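PDB 3SG0: extracellular ligand-binding receptor from Rhodopseudomonas palustris, which binds benzoylformate (phenylglyoxylate) and probably delivers this and related aromatic acids for uptake as a solute-binding protein of the leucine-binding family. Local coordinates for residues A[69-73]-A[74-78]; A[365-368]-A[369-373]. One frame throughout, in Å; residues are numbered along the deposited sequence.

Interaction 1: A[69-73]-A[74-78]; sequences DDESD and PTKAA
Asp73 caps the N terminus of the helix that begins at Pro74. In the conformer described, its CG stands anti to the backbone N (chi1 -180°), which swings OD2 over the helix start, where it accepts from Lys76 N at 2.9 Å on the anti side, tilted somewhat out of the carboxylate plane. Asp73 O takes the first helical bond, from Ala77 N at 2.9 Å. The other carboxylate oxygen, OD1, shares a water with Thr75 OG1, and Pro74 suits a first helical turn that asks no N-H of it. Lys76 runs extended back along the turn and bends only at its last torsion (chi4 66°). Its CD packs on Glu71 CD at 3.6 Å and its CE lies 3.3 Å from Asp69 O, while Lys76 NZ and Glu71 OE2 stay 4.4 Å apart, too far for a salt bridge. Where Asp70 CB meets Ala77 CB at 3.7 Å, a small methyl fits. Asx turns form as Asp69 OD1 accepts Glu71 N and Asp70 OD1 Ser72 N; Ser37 OG bonds Asp69 OD2, Ser96 and Thr33 Asp70 OD2. The type I' turn Asp70-Asp73 leads from strand 61-69 into helix 74-86, and Val101 of helix 99-111 touches Asp70 and Ala77.

Interaction 2: A[365-368]-A[369-373]; sequences NGYD and ERSAF
Two donors of Ser371 converge on one acceptor, Asp368 O. The backbone Ser371 N reaches it at 3.0 Å from above the carbonyl plane, while in the conformer described Ser371 OG donates from 2.8 Å almost in line with the C=O bond. That hydroxyl sits between its own backbone N and carbonyl carbon (chi1 74°), which turns it back toward Asp368 O, at the start of the same turn; serine is short enough to do so. A third bond comes from the Asp368 side chain: OD1 accepts Arg370 N from above the carboxylate plane at 2.9 Å, two residues on, as in an Asx turn. The Ser371 N bond spans three residues, as in a 3-10 turn, and the side-chain bonds reinforce the start of 369-371, in the loop leading to strand 373-378. Among the charged groups, Glu369 folds back at chi2 (-77°) and brings OE1 to 4.3 Å from Asp368 OD1, while a water donates to both Asp368 OD2 and Glu369 OE2 and probably eases the repulsion. With an alanine at Asp368, Arg370 N would probably lose its side-chain acceptor and the water its bridge to Glu369. The nonpolar contact is made by Tyr367, whose CB lies 3.8 Å from Ser371 CB, with the ring set obliquely to that carbon. Ile145 of helix 143-156 touches both Tyr367 and Ser371.

From the N terminus, the chain first meets interaction 1, which closes the tight turn between strand 61-69 and helix 74-86. The helix then leads on to strand 92-94, completing a beta-alpha-beta crossover that passes strand 28-34 in the six-stranded sheet. Nearly three hundred residues later, interaction 2 closes a short turn in the loop between strands 355-357 and 373-378, beside helix 143-156. The two are in series: neither encloses nor crosses the other. The centres of interactions 1 and 2 lie about 29 Å apart, on opposite sides of the chain's centre, and the two do not touch. Bound benzoylformate is about 9 Å from the Ser72 side chain and about 11 Å from that of Tyr367.

Interaction 1: A[69-73]-A[74-78]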
ATOM      1  N   ASP A  69       8.695  15.054  -2.583  1.00 10.19           N
ATOM      2  CA  ASP A  69       7.737  14.567  -3.563  1.00  8.89           C
ATOM      3  C   ASP A  69       8.499  13.952  -4.736  1.00  8.57           C
ATOM      4  O   ASP A  69       9.429  14.564  -5.272  1.00 10.41           O
ATOM      5  CB  ASP A  69       6.899  15.758  -4.041  1.00  9.91           C
ATOM      6  CG  ASP A  69       5.808  15.391  -5.035  1.00  9.89           C
ATOM      7  OD1 ASP A  69       5.492  14.198  -5.232  1.00  9.53           O
ATOM      8  OD2 ASP A  69       5.246  16.347  -5.616  1.00 10.85           O
ATOM      9  N   ASP A  70       8.124  12.742  -5.141  1.00  8.77           N
ATOM     10  CA  ASP A  70       8.707  12.124  -6.331  1.00  8.72           C
ATOM     11  C   ASP A  70       7.800  12.179  -7.556  1.00  8.70           C
ATOM     12  O   ASP A  70       8.152  11.645  -8.602  1.00  9.11           O
ATOM     13  CB  ASP A  70       9.174  10.685  -6.072  1.00  9.23           C
ATOM     14  CG  ASP A  70       8.082   9.799  -5.518  1.00  8.31           C
ATOM     15  OD1 ASP A  70       6.952   9.792  -6.065  1.00  8.81           O
ATOM     16  OD2 ASP A  70       8.374   9.082  -4.530  1.00  8.75           O
ATOM     17  N   GLU A  71       6.640  12.819  -7.433  1.00  8.78           N
ATOM     18  CA  GLU A  71       5.792  13.099  -8.594  1.00  8.79           C
ATOM     19  C   GLU A  71       5.278  11.823  -9.254  1.00  8.67           C
ATOM     20  O   GLU A  71       4.865  11.852 -10.411  1.00 10.24           O
ATOM     21  CB  GLU A  71       6.521  13.996  -9.608  1.00 10.32           C
ATOM     22  CG  GLU A  71       6.876  15.327  -8.997  1.00 11.65           C
ATOM     23  CD  GLU A  71       7.540  16.297  -9.949  1.00 14.97           C
ATOM     24  OE1 GLU A  71       7.717  15.974 -11.147  1.00 16.25           O
ATOM     25  OE2 GLU A  71       7.880  17.402  -9.470  1.00 18.61           O
ATOM     26  N   SER A  72       5.273  10.711  -8.521  1.00  8.67           N
ATOM     27  CA  SER A  72       4.896   9.406  -9.094  1.00  8.89           C
ATOM     28  C   SER A  72       5.875   8.958 -10.181  1.00  8.95           C
ATOM     29  O   SER A  72       5.511   8.165 -11.049  1.00 10.64           O
ATOM     30  CB  SER A  72       3.471   9.418  -9.681  1.00  9.64           C
ATOM     31  OG  SER A  72       2.503   9.921  -8.771  1.00  8.84           O
ATOM     32  N   ASP A  73       7.114   9.441 -10.120  1.00  9.41           N
ATOM     33  CA  ASP A  73       8.089   9.173 -11.167  0.57 10.40           C
ATOM     34  C   ASP A  73       9.283   8.404 -10.617  1.00  9.06           C
ATOM     35  O   ASP A  73       9.961   8.858  -9.697  1.00  9.53           O
ATOM     36  CB  ASP A  73       8.555  10.480 -11.805  0.57 11.37           C
ATOM     37  CG  ASP A  73       9.560  10.255 -12.904  0.57 12.96           C
ATOM     38  OD1 ASP A  73       9.148   9.783 -13.985  0.57 14.76           O
ATOM     39  OD2 ASP A  73      10.755  10.540 -12.690  0.57 12.39           O
ATOM     40  N   PRO A  74       9.543   7.206 -11.177  1.00  9.22           N
ATOM     41  CA  PRO A  74      10.658   6.410 -10.642  1.00 10.81           C
ATOM     42  C   PRO A  74      12.009   7.121 -10.703  1.00 10.35           C
ATOM     43  O   PRO A  74      12.817   6.976  -9.789  1.00 10.86           O
ATOM     44  CB  PRO A  74      10.661   5.157 -11.529  1.00 12.45           C
ATOM     45  CG  PRO A  74       9.250   5.061 -12.055  1.00 13.29           C
ATOM     46  CD  PRO A  74       8.801   6.489 -12.230  1.00 10.80           C
ATOM     47  N   THR A  75      12.256   7.897 -11.751  1.00 10.53           N
ATOM     48  CA  THR A  75      13.533   8.593 -11.872  1.00 12.02           C
ATOM     49  C   THR A  75      13.690   9.627 -10.756  1.00 10.50           C
ATOM     50  O   THR A  75      14.750   9.747 -10.134  1.00 11.63           O
ATOM     51  CB  THR A  75      13.670   9.260 -13.252  1.00 13.39           C
ATOM     52  OG1 THR A  75      13.660   8.248 -14.266  1.00 18.14           O
ATOM     53  CG2 THR A  75      14.963  10.043 -13.347  1.00 16.18           C
ATOM     54  N   LYS A  76      12.627  10.378 -10.497  1.00 10.80           N
ATOM     55  CA  LYS A  76      12.674  11.372  -9.443  1.00 10.01           C
ATOM     56  C   LYS A  76      12.795  10.734  -8.061  1.00  8.99           C
ATOM     57  O   LYS A  76      13.477  11.264  -7.195  1.00  9.95           O
ATOM     58  CB  LYS A  76      11.463  12.300  -9.496  1.00 10.79           C
ATOM     59  CG  LYS A  76      11.604  13.513  -8.589  1.00 15.46           C
ATOM     60  CD  LYS A  76      10.553  14.584  -8.864  1.00 19.79           C
ATOM     61  CE  LYS A  76      10.790  15.831  -8.016  1.00 22.90           C
ATOM     62  NZ  LYS A  76      12.051  16.547  -8.380  1.00 28.02           N
ATOM     63  N   ALA A  77      12.123   9.611  -7.847  1.00  9.14           N
ATOM     64  CA  ALA A  77      12.240   8.922  -6.567  1.00  8.96           C
ATOM     65  C   ALA A  77      13.680   8.475  -6.334  1.00  8.60           C
ATOM     66  O   ALA A  77      14.191   8.583  -5.226  1.00  8.74           O
ATOM     67  CB  ALA A  77      11.291   7.734  -6.496  1.00  9.84           C
ATOM     68  N   ALA A  78      14.326   7.955  -7.374  1.00  9.64           N
ATOM     69  CA  ALA A  78      15.717   7.531  -7.247  1.00  9.90           C
ATOM     70  C   ALA A  78      16.624   8.717  -6.933  1.00 10.07           C
ATOM     71  O   ALA A  78      17.527   8.615  -6.101  1.00 10.85           O
ATOM     72  CB  ALA A  78      16.174   6.795  -8.511  1.00 11.09           C
TER
HETATM   73  O   HOH W   1      11.102   7.772 -14.654  1.00 28.68           O

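Interaction 2: A[365-368]-A[369-373]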
ATOM      1  N   ASN A 365       7.469  -8.700   4.896  1.00  7.55           N
ATOM      2  CA  ASN A 365       6.111  -8.153   4.816  1.00  7.63           C
ATOM      3  C   ASN A 365       5.387  -8.429   6.136  1.00  7.63           C
ATOM      4  O   ASN A 365       5.008  -7.500   6.854  1.00  8.45           O
ATOM      5  CB  ASN A 365       5.391  -8.791   3.625  1.00  7.51           C
ATOM      6  CG  ASN A 365       4.010  -8.212   3.362  1.00  7.49           C
ATOM      7  OD1 ASN A 365       3.078  -8.960   3.037  1.00  7.79           O
ATOM      8  ND2 ASN A 365       3.875  -6.892   3.442  1.00  8.00           N
ATOM      9  N   GLY A 366       5.218  -9.710   6.457  1.00  8.02           N
ATOM     10  CA  GLY A 366       4.813 -10.094   7.796  1.00  8.58           C
ATOM     11  C   GLY A 366       3.396 -10.606   7.962  1.00  8.54           C
ATOM     12  O   GLY A 366       2.977 -10.851   9.097  1.00  9.55           O
ATOM     13  N   TYR A 367       2.665 -10.791   6.870  1.00  9.04           N
ATOM     14  CA  TYR A 367       1.237 -11.101   6.949  1.00  9.37           C
ATOM     15  C   TYR A 367       0.888 -12.423   6.304  1.00 10.34           C
ATOM     16  O   TYR A 367       1.615 -12.933   5.454  1.00 11.23           O
ATOM     17  CB  TYR A 367       0.414 -10.012   6.252  1.00  8.96           C
ATOM     18  CG  TYR A 367       0.734  -8.624   6.721  1.00  7.97           C
ATOM     19  CD1 TYR A 367       0.214  -8.135   7.914  1.00  8.59           C
ATOM     20  CD2 TYR A 367       1.581  -7.809   5.986  1.00  8.46           C
ATOM     21  CE1 TYR A 367       0.514  -6.867   8.349  1.00  8.67           C
ATOM     22  CE2 TYR A 367       1.883  -6.540   6.404  1.00  8.15           C
ATOM     23  CZ  TYR A 367       1.352  -6.073   7.588  1.00  7.53           C
ATOM     24  OH  TYR A 367       1.660  -4.813   8.028  1.00  8.30           O
ATOM     25  N   ASP A 368      -0.264 -12.960   6.691  1.00 10.25           N
ATOM     26  CA  ASP A 368      -0.849 -14.105   6.012  1.00 11.94           C
ATOM     27  C   ASP A 368      -2.309 -13.802   5.714  1.00 10.59           C
ATOM     28  O   ASP A 368      -2.733 -12.653   5.774  1.00 10.17           O
ATOM     29  CB  ASP A 368      -0.683 -15.391   6.832  1.00 14.21           C
ATOM     30  CG  ASP A 368      -1.278 -15.291   8.231  1.00 14.57           C
ATOM     31  OD1 ASP A 368      -2.204 -14.495   8.440  1.00 13.75           O
ATOM     32  OD2 ASP A 368      -0.826 -16.025   9.140  1.00 18.91           O
ATOM     33  N   GLU A 369      -3.084 -14.835   5.400  1.00 12.29           N
ATOM     34  CA  GLU A 369      -4.468 -14.647   4.989  1.00 11.33           C
ATOM     35  C   GLU A 369      -5.331 -14.009   6.071  1.00 10.98           C
ATOM     36  O   GLU A 369      -6.407 -13.487   5.777  1.00 12.38           O
ATOM     37  CB  GLU A 369      -5.084 -15.980   4.551  1.00 13.87           C
ATOM     38  CG  GLU A 369      -5.365 -16.965   5.689  1.00 15.45           C
ATOM     39  CD  GLU A 369      -4.131 -17.687   6.200  1.00 18.83           C
ATOM     40  OE1 GLU A 369      -3.054 -17.594   5.567  1.00 19.01           O
ATOM     41  OE2 GLU A 369      -4.240 -18.373   7.242  1.00 21.39           O
ATOM     42  N   ARG A 370      -4.874 -14.026   7.316  1.00 10.70           N
ATOM     43  CA  ARG A 370      -5.645 -13.400   8.380  1.00 11.78           C
ATOM     44  C   ARG A 370      -5.707 -11.892   8.239  1.00 12.45           C
ATOM     45  O   ARG A 370      -6.542 -11.244   8.870  1.00 15.81           O
ATOM     46  CB  ARG A 370      -5.100 -13.807   9.742  1.00 14.15           C
ATOM     47  CG  ARG A 370      -5.222 -15.308   9.946  1.00 16.59           C
ATOM     48  CD  ARG A 370      -4.576 -15.828  11.207  1.00 20.48           C
ATOM     49  NE  ARG A 370      -4.556 -17.289  11.188  1.00 24.53           N
ATOM     50  CZ  ARG A 370      -3.988 -18.043  12.123  1.00 29.40           C
ATOM     51  NH1 ARG A 370      -3.392 -17.475  13.162  1.00 35.58           N
ATOM     52  NH2 ARG A 370      -4.013 -19.365  12.017  1.00 29.06           N
ATOM     53  N   SER A 371      -4.843 -11.329   7.405  1.00 10.63           N
ATOM     54  CA  SER A 371      -4.752  -9.893   7.146  0.53 11.84           C
ATOM     55  C   SER A 371      -5.714  -9.417   6.068  1.00  9.93           C
ATOM     56  O   SER A 371      -5.844  -8.218   5.841  1.00 10.01           O
ATOM     57  CB  SER A 371      -3.324  -9.515   6.708  0.53 10.14           C
ATOM     58  OG  SER A 371      -3.032  -9.917   5.370  0.53 10.45           O
ATOM     59  N   ALA A 372      -6.331 -10.350   5.345  1.00 10.33           N
ATOM     60  CA  ALA A 372      -7.210  -9.982   4.237  1.00 10.60           C
ATOM     61  C   ALA A 372      -8.636  -9.831   4.737  1.00  9.74           C
ATOM     62  O   ALA A 372      -9.256 -10.802   5.183  1.00 12.41           O
ATOM     63  CB  ALA A 372      -7.145 -11.017   3.118  1.00 11.86           C
ATOM     64  N   PHE A 373      -9.152  -8.614   4.683  1.00  9.86           N
ATOM     65  CA  PHE A 373     -10.540  -8.334   5.046  1.00 10.78           C
ATOM     66  C   PHE A 373     -11.323  -7.925   3.808  1.00 10.82           C
ATOM     67  O   PHE A 373     -10.879  -7.073   3.040  1.00 11.37           O
ATOM     68  CB  PHE A 373     -10.608  -7.221   6.091  1.00 11.89           C
ATOM     69  CG  PHE A 373     -10.005  -7.601   7.415  1.00 10.38           C
ATOM     70  CD1 PHE A 373     -10.777  -8.184   8.404  1.00 11.57           C
ATOM     71  CD2 PHE A 373      -8.656  -7.404   7.658  1.00 11.09           C
ATOM     72  CE1 PHE A 373     -10.213  -8.552   9.622  1.00 12.37           C
ATOM     73  CE2 PHE A 373      -8.095  -7.766   8.867  1.00 12.62           C
ATOM     74  CZ  PHE A 373      -8.877  -8.338   9.848  1.00 12.92           C
TER
HETATM   75  O   HOH W   2      -2.157 -18.699   9.108  1.00 43.81           O